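Local coordinates for quinonprotein alcohol dehydrogenase-like protein (Bacteroides thetaiotaomicron VPI-5482, PDB 4R5O), which is of unknown function but binds calcium and joins an immunoglobulin-like beta-sandwich domain to a seven-bladed beta-propeller, at residues S369-T374 / Y390-K395. Numbering follows the deposited sequence.
Sequences SGVSIT and YTEERK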
loop_
_atom_site.group_PDB
_atom_site.type_symbol
_atom_site.label_atom_id
_atom_site.label_comp_id
_atom_site.label_asym_id
_atom_site.label_seq_id
_atom_site.Cartn_x
_atom_site.Cartn_y
_atom_site.Cartn_z
ATOM N N SER A 369 -16.013 -20.320 12.688
ATOM C CA SER A 369 -15.494 -21.603 12.194
ATOM C C SER A 369 -15.352 -21.580 10.642
ATOM O O SER A 369 -16.210 -21.027 9.920
ATOM C CB SER A 369 -16.359 -22.776 12.644
ATOM O OG SER A 369 -17.707 -22.666 12.229
ATOM N N GLY A 370 -14.203 -22.100 10.178
ATOM C CA GLY A 370 -13.845 -22.159 8.762
ATOM C C GLY A 370 -13.482 -20.819 8.132
ATOM O O GLY A 370 -13.395 -20.696 6.899
ATOM N N VAL A 371 -13.257 -19.805 8.995
ATOM C CA VAL A 371 -12.871 -18.435 8.652
ATOM C C VAL A 371 -11.609 -18.103 9.443
ATOM O O VAL A 371 -11.571 -18.278 10.678
ATOM C CB VAL A 371 -14.010 -17.410 8.909
ATOM C CG1 VAL A 371 -13.644 -16.052 8.352
ATOM C CG2 VAL A 371 -15.329 -17.869 8.300
ATOM N N SER A 372 -10.565 -17.656 8.735
ATOM C CA SER A 372 -9.316 -17.304 9.392
ATOM C C SER A 372 -8.896 -15.890 8.987
ATOM O O SER A 372 -9.331 -15.396 7.944
ATOM C CB SER A 372 -8.224 -18.322 9.061
ATOM O OG SER A 372 -8.016 -18.433 7.665
ATOM N N ILE A 373 -8.089 -15.229 9.854
ATOM C CA ILE A 373 -7.554 -13.881 9.645
ATOM C C ILE A 373 -6.227 -14.085 8.935
ATOM O O ILE A 373 -5.347 -14.769 9.455
ATOM C CB ILE A 373 -7.485 -13.093 10.981
ATOM C CG1 ILE A 373 -8.936 -12.933 11.533
ATOM C CG2 ILE A 373 -6.784 -11.722 10.787
ATOM C CD1 ILE A 373 -9.077 -12.408 12.871
ATOM N N THR A 374 -6.126 -13.569 7.708
ATOM C CA THR A 374 -5.020 -13.857 6.793
ATOM C C THR A 374 -4.153 -12.635 6.419
ATOM O O THR A 374 -3.399 -12.699 5.446
ATOM C CB THR A 374 -5.612 -14.439 5.503
ATOM O OG1 THR A 374 -6.594 -13.525 4.985
ATOM C CG2 THR A 374 -6.247 -15.832 5.728
ATOM N N TYR A 390 -10.338 -11.352 6.575
ATOM C CA TYR A 390 -10.799 -12.731 6.705
ATOM C C TYR A 390 -10.734 -13.479 5.381
ATOM O O TYR A 390 -10.896 -12.853 4.326
ATOM C CB TYR A 390 -12.250 -12.774 7.214
ATOM C CG TYR A 390 -12.482 -12.237 8.600
ATOM C CD1 TYR A 390 -12.232 -13.018 9.717
ATOM C CD2 TYR A 390 -13.067 -10.999 8.793
ATOM C CE1 TYR A 390 -12.496 -12.552 11.004
ATOM C CE2 TYR A 390 -13.337 -10.519 10.072
ATOM C CZ TYR A 390 -13.052 -11.300 11.178
ATOM O OH TYR A 390 -13.310 -10.843 12.451
ATOM N N THR A 391 -10.556 -14.825 5.443
ATOM C CA THR A 391 -10.596 -15.708 4.281
ATOM C C THR A 391 -11.362 -16.960 4.660
ATOM O O THR A 391 -11.043 -17.598 5.671
ATOM C CB THR A 391 -9.203 -16.035 3.723
ATOM O OG1 THR A 391 -8.527 -14.825 3.364
ATOM C CG2 THR A 391 -9.252 -16.954 2.508
ATOM N N GLU A 392 -12.399 -17.289 3.850
ATOM C CA GLU A 392 -13.160 -18.528 3.992
ATOM C C GLU A 392 -12.302 -19.609 3.366
ATOM O O GLU A 392 -12.041 -19.565 2.159
ATOM C CB GLU A 392 -14.576 -18.442 3.390
ATOM C CG GLU A 392 -15.555 -17.564 4.159
ATOM C CD GLU A 392 -17.014 -17.616 3.734
ATOM O OE1 GLU A 392 -17.478 -18.697 3.300
ATOM O OE2 GLU A 392 -17.720 -16.606 3.950
ATOM N N GLU A 393 -11.761 -20.489 4.220
ATOM C CA GLU A 393 -10.806 -21.558 3.907
ATOM C C GLU A 393 -11.281 -22.466 2.751
ATOM O O GLU A 393 -10.502 -22.728 1.825
ATOM C CB GLU A 393 -10.564 -22.433 5.161
ATOM C CG GLU A 393 -10.096 -21.664 6.397
ATOM C CD GLU A 393 -9.944 -22.431 7.702
ATOM O OE1 GLU A 393 -10.285 -23.635 7.742
ATOM O OE2 GLU A 393 -9.497 -21.812 8.697
ATOM N N ARG A 394 -12.550 -22.919 2.806
ATOM C CA ARG A 394 -13.128 -23.852 1.847
ATOM C C ARG A 394 -13.378 -23.249 0.453
ATOM O O ARG A 394 -13.263 -24.001 -0.520
ATOM C CB ARG A 394 -14.464 -24.390 2.373
ATOM N N LYS A 395 -13.752 -21.946 0.330
ATOM C CA LYS A 395 -14.113 -21.388 -0.988
ATOM C C LYS A 395 -13.065 -20.364 -1.534
ATOM O O LYS A 395 -13.122 -20.062 -2.736
ATOM C CB LYS A 395 -15.506 -20.708 -0.917
ATOM C CG LYS A 395 -16.032 -20.032 -2.203
ATOM C CD LYS A 395 -16.268 -20.950 -3.409
ATOM C CE LYS A 395 -16.626 -20.148 -4.639
ATOM N NZ LYS A 395 -16.872 -21.020 -5.818
#
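S372 and T391 form the hydrogen-bonded pair at the middle of this antiparallel contact, between the first two strands, 371-379 and 386-392, a beta hairpin within a four-stranded propeller blade. Their backbones exchange two bonds. S372 N gives to T391 O in a nearly straight bond (171°), while T391 N gives to S372 O at 2.8 Å. A third bond, from E393 N to G370 O, joins the residues next to these pairs; G370 has a positive phi of 72°, a backbone shape that glycine adopts readily. The flanking pairs, V371 with E392 and I373 with Y390, are non-hydrogen-bonded.

On the face bearing V371, I373, Y390 and E392, apolar contact centres on the tyrosine ring. It lies alongside I373, whose CG1 meets Y390 CE1 at 3.6 Å, and V371 CG1 reaches Y390 CD1 at an equal 3.6 Å. Valine's two methyls serve two neighbours: CG1, set anti to its own nitrogen (chi1 -172°), meets the ring while CG2 faces the aliphatic CG of E392. Tyrosine suits the site because its ring fills a buried apolar layer, also touching I365 and V401, while its hydroxyl is hydrogen-bonded to that of Y403.

On the face of S372 and T391, T374 turns toward T391 and crosses it at about a right angle. Threonine combines hydroxyl and methyl on one short side chain: T374 OG1 and T391 OG1 are hydrogen-bonded at 2.8 Å, while T374 CG2 packs against T391 CB. T391 OG1 also bonds to S398 OG on strand 397-403, so the hydroxyls link three chain segments. E393 extends its chain along G370, bringing OE2 within 3.7 Å of S372 CB.

Beyond the backbone bonds, one face thus relies mainly on V371, I373 and Y390 packing, whereas threonine hydroxyls add hydrogen bonding to carbon contact on the other.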